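Local coordinates for shikimate dehydrogenase (NADP(+)) (Thermotoga maritima, PDB 3U62), which probably catalyses the reversible NADPH-linked reduction of 3-dehydroshikimate to shikimate, a step of the chorismate pathway that leads to the aromatic amino acids, at residues A[9-14]-A[34-39]; A[105-110]-A[130-135]; A[163-168]-A[187-192]. All coordinates share one frame; numbering follows the deposited sequence.

Interaction 1. Residues A[9-14]-A[34-39]. With SO4 (sulfate ion), chain B.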
ATOM      1  N   PRO A   9      -0.045  -9.075 -10.983  1.00 15.01           N
ATOM      2  CA  PRO A   9       1.150  -8.840 -11.797  1.00 13.41           C
ATOM      3  C   PRO A   9       2.246  -8.065 -11.061  1.00 14.58           C
ATOM      4  O   PRO A   9       1.975  -7.422 -10.041  1.00 14.47           O
ATOM      5  CB  PRO A   9       0.611  -7.994 -12.950  1.00 14.89           C
ATOM      6  CG  PRO A   9      -0.498  -7.210 -12.342  1.00 15.48           C
ATOM      7  CD  PRO A   9      -1.098  -8.077 -11.262  1.00 14.07           C
ATOM      8  N   VAL A  10       3.470  -8.128 -11.587  1.00 14.19           N
ATOM      9  CA  VAL A  10       4.585  -7.377 -11.017  1.00 14.86           C
ATOM     10  C   VAL A  10       5.632  -6.950 -12.058  1.00 14.10           C
ATOM     11  O   VAL A  10       6.552  -6.192 -11.742  1.00 13.53           O
ATOM     12  CB  VAL A  10       5.235  -8.143  -9.828  1.00 17.16           C
ATOM     13  CG1 VAL A  10       6.376  -9.053 -10.293  1.00 14.17           C
ATOM     14  CG2 VAL A  10       5.711  -7.158  -8.761  1.00 20.47           C
ATOM     15  N   ARG A  11       5.481  -7.418 -13.294  1.00 13.47           N
ATOM     16  CA  ARG A  11       6.466  -7.139 -14.345  1.00 12.64           C
ATOM     17  C   ARG A  11       6.639  -5.645 -14.667  1.00 12.67           C
ATOM     18  O   ARG A  11       7.697  -5.231 -15.141  1.00 12.85           O
ATOM     19  CB  ARG A  11       6.161  -7.946 -15.613  1.00 12.18           C
ATOM     20  CG  ARG A  11       4.912  -7.509 -16.352  1.00 13.96           C
ATOM     21  CD  ARG A  11       4.326  -8.635 -17.180  1.00 16.08           C
ATOM     22  NE  ARG A  11       3.141  -8.186 -17.906  1.00 16.07           N
ATOM     23  CZ  ARG A  11       1.916  -8.115 -17.389  1.00 18.68           C
ATOM     24  NH1 ARG A  11       1.691  -8.472 -16.130  1.00 19.21           N
ATOM     25  NH2 ARG A  11       0.908  -7.687 -18.137  1.00 19.26           N
ATOM     26  N   HIS A  12       5.605  -4.847 -14.397  1.00 11.64           N
ATOM     27  CA  HIS A  12       5.651  -3.402 -14.633  1.00 11.49           C
ATOM     28  C   HIS A  12       5.922  -2.593 -13.367  1.00 12.75           C
ATOM     29  O   HIS A  12       5.663  -1.383 -13.318  1.00 14.51           O
ATOM     30  CB  HIS A  12       4.384  -2.937 -15.356  1.00 11.95           C
ATOM     31  CG  HIS A  12       4.326  -3.385 -16.780  1.00 11.44           C
ATOM     32  ND1 HIS A  12       3.368  -4.252 -17.259  1.00 16.68           N
ATOM     33  CD2 HIS A  12       5.148  -3.120 -17.823  1.00 10.51           C
ATOM     34  CE1 HIS A  12       3.589  -4.484 -18.541  1.00 10.36           C
ATOM     35  NE2 HIS A  12       4.665  -3.810 -18.907  1.00 14.58           N
ATOM     36  N   SER A  13       6.461  -3.272 -12.356  1.00 12.25           N
ATOM     37  CA  SER A  13       6.835  -2.654 -11.088  1.00 11.61           C
ATOM     38  C   SER A  13       7.890  -1.572 -11.280  1.00 11.23           C
ATOM     39  O   SER A  13       8.814  -1.727 -12.085  1.00 11.61           O
ATOM     40  CB  SER A  13       7.360  -3.713 -10.115  1.00 11.30           C
ATOM     41  OG  SER A  13       7.845  -3.126  -8.920  1.00 12.17           O
ATOM     42  N   ILE A  14       7.747  -0.484 -10.531  1.00 10.96           N
ATOM     43  CA  ILE A  14       8.714   0.613 -10.555  1.00 11.57           C
ATOM     44  C   ILE A  14       9.879   0.374  -9.589  1.00  9.32           C
ATOM     45  O   ILE A  14      10.868   1.112  -9.604  1.00 11.72           O
ATOM     46  CB  ILE A  14       8.047   1.986 -10.247  1.00 12.37           C
ATOM     47  CG1 ILE A  14       7.518   2.026  -8.802  1.00 15.35           C
ATOM     48  CG2 ILE A  14       6.946   2.293 -11.270  1.00 15.72           C
ATOM     49  CD1 ILE A  14       7.285   3.432  -8.284  1.00 16.08           C
ATOM     50  N   MET A  34      12.619  -9.161  -9.854  1.00 10.49           N
ATOM     51  CA  MET A  34      11.166  -9.316  -9.911  1.00 11.68           C
ATOM     52  C   MET A  34      10.784 -10.760 -10.205  1.00 14.05           C
ATOM     53  O   MET A  34      11.423 -11.432 -11.019  1.00 14.78           O
ATOM     54  CB  MET A  34      10.554  -8.383 -10.963  1.00 14.62           C
ATOM     55  CG  MET A  34      11.120  -8.542 -12.375  1.00 14.29           C
ATOM     56  SD  MET A  34      10.107  -7.767 -13.647  1.00 16.70           S
ATOM     57  CE  MET A  34      10.161  -6.049 -13.132  1.00 14.24           C
ATOM     58  N   GLU A  35       9.738 -11.231  -9.532  1.00 13.09           N
ATOM     59  CA  GLU A  35       9.247 -12.591  -9.712  1.00 14.57           C
ATOM     60  C   GLU A  35       7.725 -12.560  -9.803  1.00 15.55           C
ATOM     61  O   GLU A  35       7.032 -12.430  -8.785  1.00 14.21           O
ATOM     62  CB  GLU A  35       9.701 -13.489  -8.550  1.00 18.09           C
ATOM     63  CG  GLU A  35      11.219 -13.529  -8.309  1.00 18.73           C
ATOM     64  CD  GLU A  35      11.953 -14.566  -9.155  1.00 21.08           C
ATOM     65  OE1 GLU A  35      11.326 -15.197 -10.032  1.00 21.42           O
ATOM     66  OE2 GLU A  35      13.171 -14.753  -8.937  1.00 17.15           O
ATOM     67  N   GLU A  36       7.208 -12.661 -11.028  1.00 14.67           N
ATOM     68  CA  GLU A  36       5.763 -12.677 -11.244  1.00 15.43           C
ATOM     69  C   GLU A  36       5.235 -14.101 -11.097  1.00 16.62           C
ATOM     70  O   GLU A  36       5.326 -14.914 -12.021  1.00 18.10           O
ATOM     71  CB  GLU A  36       5.400 -12.081 -12.608  1.00 16.87           C
ATOM     72  CG  GLU A  36       3.946 -11.633 -12.715  1.00 19.51           C
ATOM     73  CD  GLU A  36       3.680 -10.836 -13.978  1.00 17.57           C
ATOM     74  OE1 GLU A  36       3.484 -11.459 -15.047  1.00 18.39           O
ATOM     75  OE2 GLU A  36       3.663  -9.590 -13.910  1.00 16.31           O
ATOM     76  N   ILE A  37       4.689 -14.387  -9.918  1.00 14.13           N
ATOM     77  CA  ILE A  37       4.259 -15.733  -9.554  1.00 15.00           C
ATOM     78  C   ILE A  37       2.735 -15.797  -9.495  1.00 15.83           C
ATOM     79  O   ILE A  37       2.117 -15.061  -8.725  1.00 16.10           O
ATOM     80  CB  ILE A  37       4.843 -16.154  -8.177  1.00 15.69           C
ATOM     81  CG1 ILE A  37       6.361 -15.937  -8.148  1.00 16.11           C
ATOM     82  CG2 ILE A  37       4.493 -17.613  -7.870  1.00 17.85           C
ATOM     83  CD1 ILE A  37       6.967 -15.873  -6.751  1.00 17.95           C
ATOM     84  N   PRO A  38       2.121 -16.663 -10.323  1.00 16.21           N
ATOM     85  CA  PRO A  38       0.673 -16.843 -10.226  1.00 16.41           C
ATOM     86  C   PRO A  38       0.281 -17.536  -8.916  1.00 15.40           C
ATOM     87  O   PRO A  38       1.060 -18.345  -8.400  1.00 15.00           O
ATOM     88  CB  PRO A  38       0.344 -17.727 -11.434  1.00 19.16           C
ATOM     89  CG  PRO A  38       1.611 -18.431 -11.757  1.00 20.47           C
ATOM     90  CD  PRO A  38       2.707 -17.475 -11.405  1.00 19.25           C
ATOM     91  N   PRO A  39      -0.913 -17.215  -8.374  1.00 16.46           N
ATOM     92  CA  PRO A  39      -1.388 -17.794  -7.112  1.00 17.12           C
ATOM     93  C   PRO A  39      -1.318 -19.322  -7.076  1.00 16.55           C
ATOM     94  O   PRO A  39      -0.978 -19.897  -6.037  1.00 17.75           O
ATOM     95  CB  PRO A  39      -2.847 -17.332  -7.046  1.00 16.84           C
ATOM     96  CG  PRO A  39      -2.864 -16.060  -7.801  1.00 19.50           C
ATOM     97  CD  PRO A  39      -1.867 -16.225  -8.911  1.00 18.23           C
TER
HETATM   98  S   SO4 B 500       5.514  -1.450  -7.589  1.00 22.89           S
HETATM   99  O1  SO4 B 500       5.339  -0.666  -8.810  1.00 20.91           O
HETATM  100  O2  SO4 B 500       5.144  -2.840  -7.840  1.00 24.88           O
HETATM  101  O3  SO4 B 500       4.663  -0.904  -6.538  1.00 28.00           O
HETATM  102  O4  SO4 B 500       6.913  -1.379  -7.159  1.00 24.20           O
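Pro9, behind a cis peptide bond, rests its CB against the carboxylate of Glu36, where the loop between strand 2-7 and helix 15-26 of the substrate-binding domain passes the edge strand 31-36. Val10 N then gives a nearly straight bond (170°) to the anti lone pair of Glu36 OE2, at 2.8 Å. Val10 CG1 lies against Glu36 CB, and this side chain is also close to that of Thr59, predicted to bind shikimate. Arg11 adds two more bonds to that oxygen: its backbone N meets Glu36 OE2 at 2.9 Å from above the carboxylate plane, and its NH1 makes a salt bridge to Glu36 OE2 at 3.2 Å. With chi1 at 69° the Arg11 chain passes obliquely across the oxygen end of the carboxylate, NH1 reaching OE2 from the side opposite the backbone N, and its guanidinium stands 82° to the carboxylate. Met34 bends its CE to Arg11 O, flexible enough to line the type I turn from Val10 to Ser13. Ser13 and Ile14 belong to the predicted shikimate site, and the sulfate here probably imitates the substrate carboxylate. Ser13 OG accepts from Ser15 N and donates to sulfate O4 at 2.6 Å, while Ile14 N reaches sulfate O1 at 3.0 Å.

Interaction 2. Residues A[105-110]-A[130-135]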
ATOM      1  N   VAL A 105      -0.665  16.499   8.295  1.00 10.85           N
ATOM      2  CA  VAL A 105      -2.055  16.532   7.837  1.00 12.09           C
ATOM      3  C   VAL A 105      -3.003  15.983   8.903  1.00 12.71           C
ATOM      4  O   VAL A 105      -2.765  14.911   9.465  1.00 13.95           O
ATOM      5  CB  VAL A 105      -2.234  15.734   6.510  1.00 13.23           C
ATOM      6  CG1 VAL A 105      -3.686  15.763   6.035  1.00 14.71           C
ATOM      7  CG2 VAL A 105      -1.316  16.279   5.424  1.00 14.77           C
ATOM      8  N   GLU A 106      -4.069  16.732   9.181  1.00 11.89           N
ATOM      9  CA  GLU A 106      -5.147  16.253  10.036  1.00 13.04           C
ATOM     10  C   GLU A 106      -6.120  15.437   9.188  1.00 13.51           C
ATOM     11  O   GLU A 106      -6.699  15.952   8.229  1.00 14.37           O
ATOM     12  CB  GLU A 106      -5.875  17.426  10.706  1.00 15.90           C
ATOM     13  CG  GLU A 106      -6.988  17.008  11.670  1.00 16.39           C
ATOM     14  CD  GLU A 106      -7.879  18.161  12.113  1.00 23.98           C
ATOM     15  OE1 GLU A 106      -7.656  19.310  11.676  1.00 26.77           O
ATOM     16  OE2 GLU A 106      -8.813  17.911  12.906  1.00 25.31           O
ATOM     17  N   VAL A 107      -6.282  14.164   9.537  1.00 12.57           N
ATOM     18  CA  VAL A 107      -7.236  13.301   8.847  1.00 12.87           C
ATOM     19  C   VAL A 107      -8.616  13.477   9.476  1.00 11.68           C
ATOM     20  O   VAL A 107      -8.853  13.065  10.615  1.00 15.34           O
ATOM     21  CB  VAL A 107      -6.794  11.813   8.858  1.00 12.43           C
ATOM     22  CG1 VAL A 107      -7.881  10.918   8.276  1.00 14.48           C
ATOM     23  CG2 VAL A 107      -5.504  11.637   8.073  1.00 15.13           C
ATOM     24  N   LYS A 108      -9.513  14.111   8.727  1.00 11.79           N
ATOM     25  CA  LYS A 108     -10.863  14.394   9.205  1.00 11.83           C
ATOM     26  C   LYS A 108     -11.779  13.182   9.042  1.00 11.24           C
ATOM     27  O   LYS A 108     -11.651  12.415   8.083  1.00 10.85           O
ATOM     28  CB  LYS A 108     -11.441  15.622   8.497  1.00 12.38           C
ATOM     29  CG  LYS A 108     -10.725  16.925   8.830  1.00 14.94           C
ATOM     30  CD  LYS A 108     -11.370  18.113   8.134  1.00 20.89           C
ATOM     31  CE  LYS A 108     -10.625  19.400   8.441  1.00 25.20           C
ATOM     32  NZ  LYS A 108     -11.143  20.547   7.633  1.00 31.74           N
ATOM     33  N   GLU A 109     -12.699  13.026   9.990  1.00 12.04           N
ATOM     34  CA  GLU A 109     -13.584  11.865  10.058  1.00 11.56           C
ATOM     35  C   GLU A 109     -15.035  12.254   9.790  1.00 11.35           C
ATOM     36  O   GLU A 109     -15.403  13.416   9.978  1.00 12.87           O
ATOM     37  CB  GLU A 109     -13.484  11.214  11.435  1.00 14.41           C
ATOM     38  CG  GLU A 109     -12.110  10.676  11.769  1.00 16.41           C
ATOM     39  CD  GLU A 109     -12.009  10.208  13.204  1.00 14.70           C
ATOM     40  OE1 GLU A 109     -11.027  10.584  13.880  1.00 16.07           O
ATOM     41  OE2 GLU A 109     -12.905   9.468  13.665  1.00 15.59           O
ATOM     42  N   PRO A 110     -15.876  11.287   9.363  1.00 10.02           N
ATOM     43  CA  PRO A 110     -15.600   9.864   9.115  1.00  9.52           C
ATOM     44  C   PRO A 110     -14.665   9.614   7.937  1.00  8.46           C
ATOM     45  O   PRO A 110     -14.575  10.437   7.022  1.00  9.01           O
ATOM     46  CB  PRO A 110     -16.986   9.290   8.803  1.00 10.39           C
ATOM     47  CG  PRO A 110     -17.941  10.254   9.417  1.00 11.60           C
ATOM     48  CD  PRO A 110     -17.309  11.584   9.208  1.00 11.57           C
ATOM     49  N   MET A 130      -3.165   6.616  14.222  1.00  7.62           N
ATOM     50  CA  MET A 130      -3.259   8.073  14.168  1.00  8.67           C
ATOM     51  C   MET A 130      -4.455   8.615  14.955  1.00  7.25           C
ATOM     52  O   MET A 130      -4.750   9.812  14.903  1.00  8.86           O
ATOM     53  CB  MET A 130      -3.319   8.542  12.713  1.00  8.08           C
ATOM     54  CG  MET A 130      -1.997   8.414  11.962  1.00  9.04           C
ATOM     55  SD  MET A 130      -2.165   8.610  10.176  1.00 14.57           S
ATOM     56  CE  MET A 130      -2.737  10.312  10.069  1.00 17.86           C
ATOM     57  N   GLY A 131      -5.134   7.735  15.688  1.00  7.42           N
ATOM     58  CA  GLY A 131      -6.240   8.136  16.554  1.00  9.02           C
ATOM     59  C   GLY A 131      -7.567   8.343  15.846  1.00  9.69           C
ATOM     60  O   GLY A 131      -8.484   8.949  16.407  1.00 11.00           O
ATOM     61  N   VAL A 132      -7.669   7.853  14.614  1.00  8.41           N
ATOM     62  CA  VAL A 132      -8.924   7.902  13.867  1.00  9.19           C
ATOM     63  C   VAL A 132      -9.877   6.850  14.433  1.00 10.24           C
ATOM     64  O   VAL A 132      -9.479   5.706  14.670  1.00 10.05           O
ATOM     65  CB  VAL A 132      -8.696   7.682  12.350  1.00  8.67           C
ATOM     66  CG1 VAL A 132     -10.013   7.627  11.590  1.00  9.39           C
ATOM     67  CG2 VAL A 132      -7.804   8.780  11.777  1.00  9.56           C
ATOM     68  N   LYS A 133     -11.130   7.244  14.649  1.00 11.39           N
ATOM     69  CA  LYS A 133     -12.116   6.371  15.284  1.00 13.36           C
ATOM     70  C   LYS A 133     -13.194   5.870  14.325  1.00 13.54           C
ATOM     71  O   LYS A 133     -13.534   4.685  14.329  1.00 14.75           O
ATOM     72  CB  LYS A 133     -12.775   7.087  16.466  1.00 16.31           C
ATOM     73  CG  LYS A 133     -11.860   7.322  17.664  1.00 21.11           C
ATOM     74  CD  LYS A 133     -12.577   8.099  18.763  1.00 30.49           C
ATOM     75  CE  LYS A 133     -13.610   7.237  19.480  1.00 31.38           C
ATOM     76  NZ  LYS A 133     -14.645   8.059  20.159  1.00 36.68           N
ATOM     77  N   ASP A 134     -13.727   6.778  13.510  1.00 11.08           N
ATOM     78  CA  ASP A 134     -14.872   6.476  12.659  1.00 11.62           C
ATOM     79  C   ASP A 134     -14.412   6.055  11.265  1.00 10.16           C
ATOM     80  O   ASP A 134     -14.197   6.898  10.387  1.00 10.54           O
ATOM     81  CB  ASP A 134     -15.798   7.694  12.586  1.00 12.87           C
ATOM     82  CG  ASP A 134     -17.254   7.320  12.364  1.00 18.17           C
ATOM     83  OD1 ASP A 134     -17.563   6.118  12.204  1.00 20.36           O
ATOM     84  OD2 ASP A 134     -18.099   8.239  12.348  1.00 21.14           O
ATOM     85  N   ILE A 135     -14.253   4.747  11.078  1.00  8.36           N
ATOM     86  CA  ILE A 135     -13.759   4.194   9.819  1.00  8.47           C
ATOM     87  C   ILE A 135     -14.811   3.297   9.174  1.00  8.64           C
ATOM     88  O   ILE A 135     -15.303   2.348   9.794  1.00 10.07           O
ATOM     89  CB  ILE A 135     -12.426   3.417  10.007  1.00  8.77           C
ATOM     90  CG1 ILE A 135     -11.369   4.311  10.668  1.00  9.17           C
ATOM     91  CG2 ILE A 135     -11.910   2.888   8.663  1.00  9.93           C
ATOM     92  CD1 ILE A 135     -10.204   3.560  11.295  1.00 10.73           C
TER
HETATM   93  O   HOH W   1     -10.702  10.556  16.599  1.00 21.42           O
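Glu109 sends its carboxylate to the backbone of Lys133 and Asp134, and on this grip the contact is centred. Its OE2 accepts twice: from Asp134 N at 2.8 Å, nearly straight at 168°, and from Lys133 N at 3.0 Å, more bent at 149°. Both amides come to OE2 from the same face of the carboxylate, well above its plane. A glutamate suits the place because its chain, extended beyond CG, is long enough to cross from one loop to two successive N-H groups of the other. The second oxygen is tied as well, since a water donates to Glu109 OE1 and to Gly131 O, 2.7 Å from each. Were Glu109 an alanine, the amides of Lys133 and Asp134 would probably be left without their shared acceptor and the bridging water would lose one of its anchors.

Val132 lies alongside this chain, running the opposite way, and its CG1 packs 3.6 Å from Glu109 CD. With CG1 anti to the backbone N (chi1 176°), the other branch, CG2, is left to meet Val107 CG1, while Val107 CG2 touches the methyl end of Met130. Beta-branched valine can thus serve two neighbours at once.

Asp134 lies side by side with Pro110, its OD2 3.6 Å from Pro110 CG, and its OD1 makes a weak bond to Trp136 NE1. Beside it, Pro110 CA gives a CA-H...O contact to Asp134 O.

Gly131, whose positive phi glycine tolerates readily, is the C-prime residue of the Schellman motif that ends helix 118-129. The two loops run in nearly the same direction, as befits the entries to strands 111-114 and 135-139, the parallel neighbours of a Rossmann beta-alpha-beta unit.

Interaction 3. Residues A[163-168]-A[187-192]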
ATOM      1  N   VAL A 163     -22.290   6.630   1.259  1.00 10.81           N
ATOM      2  CA  VAL A 163     -21.443   6.686   2.454  1.00 11.99           C
ATOM      3  C   VAL A 163     -20.378   7.785   2.372  1.00 11.19           C
ATOM      4  O   VAL A 163     -20.058   8.413   3.386  1.00 11.54           O
ATOM      5  CB  VAL A 163     -20.804   5.310   2.833  1.00 15.26           C
ATOM      6  CG1 VAL A 163     -21.885   4.271   3.129  1.00 15.67           C
ATOM      7  CG2 VAL A 163     -19.852   4.818   1.753  1.00 16.82           C
ATOM      8  N   VAL A 164     -19.845   8.019   1.172  1.00 10.10           N
ATOM      9  CA  VAL A 164     -18.847   9.073   0.960  1.00  9.86           C
ATOM     10  C   VAL A 164     -19.454  10.460   1.202  1.00 10.85           C
ATOM     11  O   VAL A 164     -18.781  11.357   1.719  1.00 10.58           O
ATOM     12  CB  VAL A 164     -18.186   8.979  -0.446  1.00  9.17           C
ATOM     13  CG1 VAL A 164     -17.349  10.218  -0.756  1.00 10.50           C
ATOM     14  CG2 VAL A 164     -17.318   7.734  -0.541  1.00 10.39           C
ATOM     15  N   LYS A 165     -20.729  10.618   0.849  1.00 11.12           N
ATOM     16  CA  LYS A 165     -21.467  11.859   1.092  1.00 12.63           C
ATOM     17  C   LYS A 165     -21.451  12.265   2.573  1.00 13.07           C
ATOM     18  O   LYS A 165     -21.449  13.455   2.896  1.00 14.73           O
ATOM     19  CB  LYS A 165     -22.908  11.721   0.582  1.00 13.92           C
ATOM     20  CG  LYS A 165     -23.798  12.953   0.758  1.00 16.96           C
ATOM     21  CD  LYS A 165     -23.357  14.117  -0.122  1.00 19.05           C
ATOM     22  CE  LYS A 165     -24.221  15.342   0.124  1.00 20.52           C
ATOM     23  NZ  LYS A 165     -23.777  16.511  -0.683  1.00 24.17           N
ATOM     24  N   LYS A 166     -21.422  11.270   3.461  1.00 12.25           N
ATOM     25  CA  LYS A 166     -21.441  11.496   4.911  1.00 13.26           C
ATOM     26  C   LYS A 166     -20.043  11.513   5.544  1.00 11.77           C
ATOM     27  O   LYS A 166     -19.907  11.617   6.767  1.00 13.87           O
ATOM     28  CB  LYS A 166     -22.315  10.439   5.599  1.00 15.72           C
ATOM     29  CG  LYS A 166     -23.798  10.521   5.253  1.00 19.45           C
ATOM     30  CD  LYS A 166     -24.631   9.521   6.055  1.00 28.57           C
ATOM     31  CE  LYS A 166     -26.132   9.753   5.757  1.00 32.47           C
ATOM     32  NZ  LYS A 166     -27.004   8.852   6.562  1.00 35.90           N
ATOM     33  N   ALA A 167     -19.013  11.423   4.704  1.00 11.00           N
ATOM     34  CA  ALA A 167     -17.631  11.314   5.172  1.00  9.68           C
ATOM     35  C   ALA A 167     -16.805  12.563   4.876  1.00 10.20           C
ATOM     36  O   ALA A 167     -17.237  13.445   4.128  1.00 10.94           O
ATOM     37  CB  ALA A 167     -16.971  10.086   4.566  1.00 10.44           C
ATOM     38  N   LYS A 168     -15.612  12.624   5.467  1.00  8.97           N
ATOM     39  CA  LYS A 168     -14.695  13.742   5.255  1.00  8.93           C
ATOM     40  C   LYS A 168     -13.382  13.326   4.591  1.00  8.36           C
ATOM     41  O   LYS A 168     -12.691  14.163   4.007  1.00  8.43           O
ATOM     42  CB  LYS A 168     -14.421  14.478   6.570  1.00 10.73           C
ATOM     43  CG  LYS A 168     -15.619  15.245   7.109  1.00 14.62           C
ATOM     44  CD  LYS A 168     -15.207  16.252   8.166  1.00 15.55           C
ATOM     45  CE  LYS A 168     -16.415  16.992   8.716  1.00 22.58           C
ATOM     46  NZ  LYS A 168     -16.017  18.109   9.621  1.00 25.49           N
ATOM     47  N   ASP A 187     -19.765  13.382  -7.978  1.00 10.19           N
ATOM     48  CA  ASP A 187     -19.152  14.682  -7.705  1.00 10.11           C
ATOM     49  C   ASP A 187     -19.705  15.278  -6.416  1.00 10.56           C
ATOM     50  O   ASP A 187     -18.951  15.812  -5.601  1.00 10.98           O
ATOM     51  CB  ASP A 187     -19.411  15.652  -8.862  1.00 10.41           C
ATOM     52  CG  ASP A 187     -18.601  15.325 -10.103  1.00 14.14           C
ATOM     53  OD1 ASP A 187     -17.918  14.277 -10.128  1.00 17.63           O
ATOM     54  OD2 ASP A 187     -18.647  16.124 -11.062  1.00 19.31           O
ATOM     55  N   ASP A 188     -21.024  15.180  -6.246  1.00 10.10           N
ATOM     56  CA  ASP A 188     -21.712  15.678  -5.054  1.00 10.46           C
ATOM     57  C   ASP A 188     -21.157  15.068  -3.766  1.00 10.56           C
ATOM     58  O   ASP A 188     -20.997  15.766  -2.763  1.00 11.54           O
ATOM     59  CB  ASP A 188     -23.218  15.413  -5.158  1.00 12.66           C
ATOM     60  CG  ASP A 188     -23.986  15.908  -3.943  1.00 12.52           C
ATOM     61  OD1 ASP A 188     -24.618  15.074  -3.260  1.00 15.72           O
ATOM     62  OD2 ASP A 188     -23.955  17.127  -3.666  1.00 15.83           O
ATOM     63  N   SER A 189     -20.871  13.767  -3.800  1.00 10.39           N
ATOM     64  CA  SER A 189     -20.324  13.062  -2.642  1.00 10.04           C
ATOM     65  C   SER A 189     -18.850  13.394  -2.399  1.00  9.56           C
ATOM     66  O   SER A 189     -18.413  13.488  -1.248  1.00 11.49           O
ATOM     67  CB  SER A 189     -20.511  11.551  -2.792  1.00 10.19           C
ATOM     68  OG  SER A 189     -21.889  11.211  -2.873  1.00 10.74           O
ATOM     69  N   LEU A 190     -18.096  13.578  -3.482  1.00  8.74           N
ATOM     70  CA  LEU A 190     -16.665  13.867  -3.395  1.00  8.93           C
ATOM     71  C   LEU A 190     -16.352  15.310  -3.007  1.00 11.78           C
ATOM     72  O   LEU A 190     -15.367  15.561  -2.310  1.00 11.44           O
ATOM     73  CB  LEU A 190     -15.968  13.554  -4.724  1.00  9.61           C
ATOM     74  CG  LEU A 190     -15.835  12.104  -5.197  1.00 10.72           C
ATOM     75  CD1 LEU A 190     -15.424  12.065  -6.660  1.00 13.12           C
ATOM     76  CD2 LEU A 190     -14.838  11.331  -4.345  1.00 12.50           C
ATOM     77  N   LYS A 191     -17.184  16.245  -3.461  1.00 12.53           N
ATOM     78  CA  LYS A 191     -16.847  17.678  -3.442  1.00 15.36           C
ATOM     79  C   LYS A 191     -16.449  18.248  -2.082  1.00 17.24           C
ATOM     80  O   LYS A 191     -15.567  19.107  -2.004  1.00 19.53           O
ATOM     81  CB  LYS A 191     -17.974  18.520  -4.061  1.00 17.10           C
ATOM     82  CG  LYS A 191     -19.256  18.578  -3.234  1.00 16.09           C
ATOM     83  CD  LYS A 191     -20.329  19.408  -3.912  1.00 21.49           C
ATOM     84  CE  LYS A 191     -21.569  19.507  -3.032  1.00 23.08           C
ATOM     85  NZ  LYS A 191     -22.681  20.234  -3.709  1.00 26.41           N
ATOM     86  N   ASN A 192     -17.093  17.773  -1.020  1.00 16.08           N
ATOM     87  CA  ASN A 192     -16.871  18.318   0.315  1.00 17.65           C
ATOM     88  C   ASN A 192     -15.938  17.486   1.189  1.00 16.22           C
ATOM     89  O   ASN A 192     -15.799  17.761   2.385  1.00 16.53           O
ATOM     90  CB  ASN A 192     -18.205  18.545   1.027  1.00 19.41           C
ATOM     91  CG  ASN A 192     -18.968  19.732   0.465  1.00 20.23           C
ATOM     92  OD1 ASN A 192     -18.384  20.660  -0.099  1.00 20.54           O
ATOM     93  ND2 ASN A 192     -20.285  19.711   0.627  1.00 22.32           N
TER
HETATM   94  O   HOH W   2     -18.302  14.255   1.485  1.00 22.78           O
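The carboxylate of Asp188 meets the end of Lys165 at its oxygen edge, with CD, CE and NZ of the lysine all displaced to one side of its plane. Lys165 NZ is tilted out of that plane and shared evenly, 3.1 Å from both Asp188 OD1 and OD2, so the salt bridge is two-pronged, though each hydrogen bond in it is weak. Lys191 NZ approaches from beyond OD2, a weak bond 3.4 Å from Asp188 OD2 that completes a three-residue salt-bridge network. The acid probably eases the repulsion between Lys165 NZ and Lys191 NZ, 4.9 Å apart.

Lys165 reaches the acid through its bend at chi2 (68°), which turns the chain across the gap. A lysine near the C-terminal end of one helix and an aspartate in the first turn of another are each on the side that a helix dipole would be likely to favour.

Away from the charged ends the backbones come close, with the CA atoms of Lys165 and Ser189 only 4.1 Å apart, and a residue as small as serine fits. Its OG lies 3.6 Å from Lys165 CB but is bonded elsewhere, to Asp161 and Ser186. Val164 CG1 packs on Ser189 O, and a water lies between Val164 O and Ser189 O, within hydrogen-bonding distance of both carbonyls.

Helix 160-165 is thus joined to the short helix 187-190 of the Rossmann domain. Val164 and Leu190 both reach Leu170 of strand 169-172, and Leu190 also packs on Leu206 and Leu213 of helix 205-213.

In the fold
Interaction 1 belongs to the substrate-binding domain, whereas interactions 2 and 3 lie across the chain's centre in the nucleotide-binding domain; the centres of 1 and 2 are about 33 Å apart. Interactions 1 and 2 are surface contacts and share a device, one glutamate oxygen gathering two consecutive backbone amides of a loop, but interaction 1 adds an arginine and adjoins a predicted substrate site, while interaction 2 is remote from the annotated sites. Interaction 3, partly buried, joins helices through valine and serine packing with charges at its outer side. Interactions 2 and 3 touch: Pro110 O probably accepts from Lys168 N at 2.9 Å, where strands 111-114 and 169-172 begin side by side.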